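PDB 3GUE: UTP-glucose-1-phosphate uridylyltransferase 2 from Trypanosoma brucei, which probably catalyses the reversible transfer of a uridylyl group from UTP to alpha-D-glucose 1-phosphate, giving UDP-glucose and diphosphate. Local coordinates for residues A[50-55]-A[258-263]; A[280-285]-A[329-334]. One frame throughout, in Å; residues are numbered along the deposited sequence.

Overall arrangement
Contact 1 joins two separate pieces of chain edge to edge, whereas contact 2 sets a tight turn against an edge strand of another sheet. Their centres lie about 18 Å apart, and their nearest atoms, about 5 Å apart, do not touch. A shared hairpin relates them: strand 257-262 of contact 1 pairs with strand 275-280, whose last residue opens contact 2. Contact 1 is partly buried, its centre about 21 Å from the chain centre, and rests on two backbone hydrogen bonds and a CH-pi contact. Contact 2 is buried, its centre about 15 Å from that of the chain, and has no direct hydrogen bond across it; methionine packing and one water join its segments beside the bound UDP-glucose.

Contact 1 of 2, residues A[50-55]-A[258-263]; sequences KSISPV and HLAYKD. Unlike the reference sequence in segment 50-55: Ser-53 (reference Phe).
Ser-53 and Tyr-261 face each other as an antiparallel hydrogen-bonded pair. Ser-53 N reaches Tyr-261 O at 3.0 Å with an N-H...O angle of 161°, while Tyr-261 N meets Ser-53 O at 2.9 Å. The same Tyr-261 O also takes a CA-H...O contact from Ile-52 CA at 3.3 Å.

Past this pair the side chain of Val-55 crosses Tyr-261 at about a right angle. Val-55 CG2 sits 3.8 Å from the Tyr-261 ring centroid and only 13° off the ring normal, a CH-pi contact over the face; with CG1 anti to the backbone N (chi1 178°), CG2 is the branch turned onto the ring. On the other flank, Ile-52 CD1 packs 3.7 Å from Ala-260 CB and comes up to the edge of the His-258 ring near its plane.

Backbone pairing gives way to water beyond Pro-54: one molecule accepts from Val-55 N and donates to Leu-259 O. His-258 ND1 also donates to Leu-259 O at 3.0 Å, nearly straight at the hydrogen but from well above the carbonyl plane. His-258 NE2 bonds to Arg-279, and its ring stacks on His-298. Phe-276 meets the Tyr-261 ring, and Ile-52 reaches Val-277. The short, weakly bonded strand 53-54 thus adds an outer edge to the antiparallel hairpin of strands 257-262 and 275-280.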
loop_
_atom_site.group_PDB
_atom_site.type_symbol
_atom_site.label_atom_id
_atom_site.label_comp_id
_atom_site.label_asym_id
_atom_site.label_seq_id
_atom_site.Cartn_x
_atom_site.Cartn_y
_atom_site.Cartn_z
ATOM N N LYS A 50 -15.992 19.060 -3.148
ATOM C CA LYS A 50 -16.462 20.331 -2.623
ATOM C C LYS A 50 -16.260 20.498 -1.099
ATOM O O LYS A 50 -16.489 21.604 -0.541
ATOM C CB LYS A 50 -17.900 20.573 -3.066
ATOM C CG LYS A 50 -17.983 21.014 -4.529
ATOM C CD LYS A 50 -19.343 21.597 -4.891
ATOM C CE LYS A 50 -19.474 21.812 -6.396
ATOM N NZ LYS A 50 -20.875 22.248 -6.812
ATOM N N SER A 51 -15.761 19.426 -0.467
ATOM C CA SER A 51 -15.514 19.374 0.984
ATOM C C SER A 51 -14.061 19.676 1.335
ATOM O O SER A 51 -13.696 19.803 2.517
ATOM C CB SER A 51 -15.927 18.002 1.561
ATOM O OG SER A 51 -15.002 16.980 1.203
ATOM N N ILE A 52 -13.230 19.782 0.304
ATOM C CA ILE A 52 -11.806 19.942 0.500
ATOM C C ILE A 52 -11.210 20.986 -0.428
ATOM O O ILE A 52 -11.820 21.393 -1.432
ATOM C CB ILE A 52 -11.052 18.605 0.307
ATOM C CG1 ILE A 52 -11.458 17.957 -1.024
ATOM C CG2 ILE A 52 -11.297 17.692 1.517
ATOM C CD1 ILE A 52 -10.465 16.981 -1.564
ATOM N N SER A 53 -10.008 21.402 -0.062
ATOM C CA SER A 53 -9.222 22.377 -0.794
ATOM C C SER A 53 -7.888 21.712 -1.102
ATOM O O SER A 53 -7.436 20.873 -0.322
ATOM C CB SER A 53 -8.987 23.594 0.081
ATOM O OG SER A 53 -10.203 24.289 0.239
ATOM N N PRO A 54 -7.260 22.061 -2.240
ATOM C CA PRO A 54 -5.945 21.486 -2.548
ATOM C C PRO A 54 -4.793 21.984 -1.649
ATOM O O PRO A 54 -4.789 23.126 -1.207
ATOM C CB PRO A 54 -5.715 21.893 -4.007
ATOM C CG PRO A 54 -6.547 23.114 -4.192
ATOM C CD PRO A 54 -7.736 22.964 -3.307
ATOM N N VAL A 55 -3.847 21.098 -1.379
ATOM C CA VAL A 55 -2.576 21.460 -0.753
ATOM C C VAL A 55 -1.609 21.997 -1.822
ATOM O O VAL A 55 -1.095 21.236 -2.657
ATOM C CB VAL A 55 -1.930 20.254 -0.022
ATOM C CG1 VAL A 55 -0.582 20.656 0.588
ATOM C CG2 VAL A 55 -2.843 19.704 1.032
ATOM N N HIS A 258 -4.259 11.020 -2.095
ATOM C CA HIS A 258 -3.641 12.353 -2.099
ATOM C C HIS A 258 -4.064 13.133 -0.865
ATOM O O HIS A 258 -5.124 12.874 -0.270
ATOM C CB HIS A 258 -3.988 13.149 -3.369
ATOM C CG HIS A 258 -5.427 13.543 -3.466
ATOM N ND1 HIS A 258 -5.932 14.674 -2.864
ATOM C CD2 HIS A 258 -6.476 12.947 -4.083
ATOM C CE1 HIS A 258 -7.225 14.772 -3.120
ATOM N NE2 HIS A 258 -7.582 13.737 -3.855
ATOM N N LEU A 259 -3.213 14.091 -0.504
ATOM C CA LEU A 259 -3.481 14.999 0.585
ATOM C C LEU A 259 -4.366 16.125 0.119
ATOM O O LEU A 259 -4.366 16.503 -1.063
ATOM C CB LEU A 259 -2.170 15.554 1.189
ATOM C CG LEU A 259 -1.369 14.553 2.025
ATOM C CD1 LEU A 259 -0.241 15.286 2.780
ATOM C CD2 LEU A 259 -2.228 13.791 3.018
ATOM N N ALA A 260 -5.135 16.649 1.064
ATOM C CA ALA A 260 -5.952 17.829 0.827
ATOM C C ALA A 260 -6.097 18.498 2.171
ATOM O O ALA A 260 -5.500 18.067 3.142
ATOM C CB ALA A 260 -7.301 17.445 0.255
ATOM N N TYR A 261 -6.882 19.558 2.206
ATOM C CA TYR A 261 -7.090 20.368 3.386
ATOM C C TYR A 261 -8.588 20.454 3.649
ATOM O O TYR A 261 -9.392 20.460 2.708
ATOM C CB TYR A 261 -6.561 21.787 3.136
ATOM C CG TYR A 261 -5.082 21.983 3.431
ATOM C CD1 TYR A 261 -4.494 21.402 4.549
ATOM C CD2 TYR A 261 -4.286 22.796 2.603
ATOM C CE1 TYR A 261 -3.150 21.586 4.835
ATOM C CE2 TYR A 261 -2.926 22.976 2.874
ATOM C CZ TYR A 261 -2.378 22.383 3.991
ATOM O OH TYR A 261 -1.057 22.569 4.278
ATOM N N LYS A 262 -8.955 20.552 4.922
ATOM C CA LYS A 262 -10.358 20.810 5.311
ATOM C C LYS A 262 -10.412 21.869 6.412
ATOM O O LYS A 262 -9.533 21.914 7.282
ATOM C CB LYS A 262 -10.973 19.501 5.819
ATOM C CG LYS A 262 -12.481 19.436 5.875
ATOM C CD LYS A 262 -12.885 18.105 6.502
ATOM C CE LYS A 262 -12.254 17.923 7.882
ATOM N NZ LYS A 262 -11.856 16.500 8.131
ATOM N N ASP A 263 -11.448 22.697 6.396
ATOM C CA ASP A 263 -11.627 23.698 7.460
ATOM C C ASP A 263 -12.465 23.165 8.645
ATOM O O ASP A 263 -11.965 23.005 9.773
ATOM C CB ASP A 263 -12.227 25.004 6.893
ATOM C CG ASP A 263 -11.168 26.093 6.630
ATOM O OD1 ASP A 263 -11.434 26.975 5.789
ATOM O OD2 ASP A 263 -10.092 26.094 7.265
HETATM O O HOH W 1 -4.769 18.431 -2.612
#

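Contact 2 of 2, residues A[280-285]-A[329-334]; sequences ESAQCP and MRNPKT. With UPG (uridine-5'-diphosphate-glucose), chain C.
Met-329 supplies most of the nonpolar contact, its thioether lying against Glu-280 and Gln-283. Met-329 SD is 3.6 Å from Glu-280 CB and equally near Glu-280 CG, so sulfur packs on the aliphatic stem of the glutamate and not on its carboxylate. An extended chi2 (-168°) carries SD out to that stem. Met-329 also crosses Gln-283 at about a right angle, the two CG atoms 3.7 Å apart. Ala-282 CB approaches Met-329 SD at 4.3 Å and Asn-331 OD1 at 4.1 Å, both loose contacts.

Hydrogen bonds within the turn fix its shape. Gln-283 OE1 accepts Glu-280 N at 2.8 Å in the plane of its amide carbonyl, with a nearly straight N-H...O angle of 175°, and Gln-283 N returns to Glu-280 O. This short 3-10 turn, in the GT-A-type domain of the UDPGP family, faces strand 329-334, an edge of an antiparallel sheet in which Met-329 and Asn-331 pair with Glu-349 and Gln-347. Between turn and strand the polar link is a water, donating to Ala-282 O and accepting from Arg-330 N.

Ligand bonds occupy the far end of Glu-280. Bent at chi2 (-69°), the chain presents both carboxylate oxygens to the glucose of UDP-glucose: O2' donates to Glu-280 OE1 and O3' to Glu-280 OE2, each at 2.5 Å. Asn-302 O is among the other groups hydrogen-bonded to the ligand.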
loop_
_atom_site.group_PDB
_atom_site.type_symbol
_atom_site.label_atom_id
_atom_site.label_comp_id
_atom_site.label_asym_id
_atom_site.label_seq_id
_atom_site.Cartn_x
_atom_site.Cartn_y
_atom_site.Cartn_z
ATOM N N GLU A 280 -8.421 8.722 -0.062
ATOM C CA GLU A 280 -8.089 7.455 -0.744
ATOM C C GLU A 280 -8.968 7.235 -1.970
ATOM O O GLU A 280 -10.015 7.862 -2.103
ATOM C CB GLU A 280 -8.257 6.279 0.199
ATOM C CG GLU A 280 -7.295 6.244 1.395
ATOM C CD GLU A 280 -5.858 5.969 0.998
ATOM O OE1 GLU A 280 -5.500 4.823 0.656
ATOM O OE2 GLU A 280 -5.077 6.905 1.056
ATOM N N SER A 281 -8.551 6.328 -2.848
ATOM C CA SER A 281 -9.386 5.898 -3.980
ATOM C C SER A 281 -10.816 5.510 -3.569
ATOM O O SER A 281 -11.792 5.925 -4.210
ATOM C CB SER A 281 -8.724 4.712 -4.681
ATOM O OG SER A 281 -7.631 5.129 -5.463
ATOM N N ALA A 282 -10.921 4.713 -2.510
ATOM C CA ALA A 282 -12.199 4.233 -1.993
ATOM C C ALA A 282 -13.086 5.328 -1.370
ATOM O O ALA A 282 -14.266 5.092 -1.088
ATOM C CB ALA A 282 -11.959 3.138 -0.990
ATOM N N GLN A 283 -12.522 6.514 -1.171
ATOM C CA GLN A 283 -13.246 7.644 -0.564
ATOM C C GLN A 283 -13.676 8.640 -1.629
ATOM O O GLN A 283 -14.286 9.665 -1.332
ATOM C CB GLN A 283 -12.375 8.333 0.491
ATOM C CG GLN A 283 -12.216 7.547 1.780
ATOM C CD GLN A 283 -11.151 8.133 2.689
ATOM O OE1 GLN A 283 -10.044 8.458 2.232
ATOM N NE2 GLN A 283 -11.463 8.255 3.996
ATOM N N CYS A 284 -13.352 8.342 -2.881
ATOM C CA CYS A 284 -13.643 9.267 -3.957
ATOM C C CYS A 284 -14.908 8.851 -4.694
ATOM O O CYS A 284 -14.949 7.779 -5.304
ATOM C CB CYS A 284 -12.442 9.447 -4.910
ATOM S SG CYS A 284 -12.770 10.607 -6.263
ATOM N N PRO A 285 -15.955 9.699 -4.624
ATOM C CA PRO A 285 -17.219 9.436 -5.301
ATOM C C PRO A 285 -17.026 9.409 -6.799
ATOM O O PRO A 285 -16.221 10.173 -7.336
ATOM C CB PRO A 285 -18.085 10.640 -4.923
ATOM C CG PRO A 285 -17.426 11.236 -3.762
ATOM C CD PRO A 285 -15.989 10.987 -3.907
ATOM N N MET A 329 -13.940 3.615 5.398
ATOM C CA MET A 329 -14.123 3.625 3.959
ATOM C C MET A 329 -15.014 2.426 3.662
ATOM O O MET A 329 -14.773 1.331 4.161
ATOM C CB MET A 329 -12.771 3.486 3.238
ATOM C CG MET A 329 -11.668 4.423 3.768
ATOM S SD MET A 329 -10.213 4.504 2.699
ATOM C CE MET A 329 -9.448 2.893 2.959
ATOM N N ARG A 330 -16.045 2.647 2.855
ATOM C CA ARG A 330 -17.080 1.644 2.634
ATOM C C ARG A 330 -16.894 1.151 1.221
ATOM O O ARG A 330 -17.370 1.769 0.272
ATOM C CB ARG A 330 -18.467 2.267 2.845
ATOM C CG ARG A 330 -19.648 1.282 2.822
ATOM C CD ARG A 330 -20.930 2.000 2.463
ATOM N NE ARG A 330 -20.859 2.604 1.134
ATOM C CZ ARG A 330 -21.889 3.151 0.488
ATOM N NH1 ARG A 330 -23.111 3.153 1.025
ATOM N NH2 ARG A 330 -21.702 3.690 -0.711
ATOM N N ASN A 331 -16.157 0.056 1.103
ATOM C CA ASN A 331 -15.663 -0.466 -0.168
ATOM C C ASN A 331 -16.575 -1.552 -0.760
ATOM O O ASN A 331 -16.606 -2.671 -0.253
ATOM C CB ASN A 331 -14.236 -1.035 0.049
ATOM C CG ASN A 331 -13.356 -0.945 -1.185
ATOM O OD1 ASN A 331 -13.710 -0.336 -2.190
ATOM N ND2 ASN A 331 -12.177 -1.535 -1.095
ATOM N N PRO A 332 -17.299 -1.233 -1.854
ATOM C CA PRO A 332 -18.257 -2.184 -2.428
ATOM C C PRO A 332 -17.515 -3.204 -3.292
ATOM O O PRO A 332 -16.614 -2.826 -4.043
ATOM C CB PRO A 332 -19.141 -1.281 -3.293
ATOM C CG PRO A 332 -18.173 -0.228 -3.793
ATOM C CD PRO A 332 -17.237 0.023 -2.637
ATOM N N LYS A 333 -17.876 -4.479 -3.168
ATOM C CA LYS A 333 -17.247 -5.592 -3.888
ATOM C C LYS A 333 -18.295 -6.684 -4.077
ATOM O O LYS A 333 -19.420 -6.564 -3.615
ATOM C CB LYS A 333 -16.100 -6.219 -3.066
ATOM C CG LYS A 333 -14.866 -5.363 -2.776
ATOM C CD LYS A 333 -14.006 -5.149 -3.971
ATOM C CE LYS A 333 -12.835 -4.209 -3.629
ATOM N NZ LYS A 333 -12.157 -3.735 -4.864
ATOM N N THR A 334 -17.913 -7.767 -4.740
ATOM C CA THR A 334 -18.676 -9.008 -4.652
ATOM C C THR A 334 -17.900 -9.927 -3.720
ATOM O O THR A 334 -16.664 -9.845 -3.676
ATOM C CB THR A 334 -18.909 -9.650 -6.026
ATOM O OG1 THR A 334 -17.654 -9.972 -6.636
ATOM C CG2 THR A 334 -19.727 -8.698 -6.928
HETATM N N1 UPG C . -2.371 -4.048 3.784
HETATM C C2 UPG C . -2.381 -4.601 5.081
HETATM N N3 UPG C . -3.614 -4.785 5.681
HETATM C C4 UPG C . -4.804 -4.455 5.078
HETATM C C5 UPG C . -4.802 -3.886 3.798
HETATM C C6 UPG C . -3.594 -3.674 3.142
HETATM O O2 UPG C . -1.370 -4.958 5.704
HETATM O O4 UPG C . -5.848 -4.679 5.706
HETATM C C1C UPG C . -1.063 -3.822 3.089
HETATM C C2C UPG C . -0.867 -4.282 1.641
HETATM O O2C UPG C . -0.543 -5.678 1.587
HETATM C C3C UPG C . 0.339 -3.428 1.257
HETATM C C4C UPG C . 0.040 -2.109 1.950
HETATM O O4C UPG C . -0.892 -2.395 3.027
HETATM O O3C UPG C . 1.510 -3.986 1.851
HETATM C C5C UPG C . -0.655 -1.093 0.985
HETATM O O5C UPG C . -1.950 -1.471 0.599
HETATM P PA UPG C . -2.461 -1.257 -0.917
HETATM O O1A UPG C . -1.362 -1.791 -1.770
HETATM O O2A UPG C . -3.830 -1.752 -1.106
HETATM O O3A UPG C . -2.428 0.383 -1.049
HETATM P PB UPG C . -3.630 1.427 -0.712
HETATM O O1B UPG C . -4.108 1.148 0.653
HETATM O O2B UPG C . -4.609 1.505 -1.841
HETATM O O3B UPG C . -2.794 2.793 -0.809
HETATM C "C1'" UPG C . -1.725 3.044 0.176
HETATM C "C2'" UPG C . -2.052 4.320 0.939
HETATM C "C3'" UPG C . -2.194 5.443 -0.081
HETATM C "C4'" UPG C . -0.864 5.604 -0.834
HETATM C "C5'" UPG C . -0.465 4.269 -1.512
HETATM C "C6'" UPG C . 0.966 4.318 -1.980
HETATM O "O2'" UPG C . -3.280 4.187 1.679
HETATM O "O3'" UPG C . -2.599 6.626 0.585
HETATM O "O4'" UPG C . -0.962 6.631 -1.809
HETATM O "O5'" UPG C . -0.512 3.141 -0.596
HETATM O "O6'" UPG C . 1.192 3.262 -2.915
HETATM O O HOH W 2 -15.633 4.958 1.107
#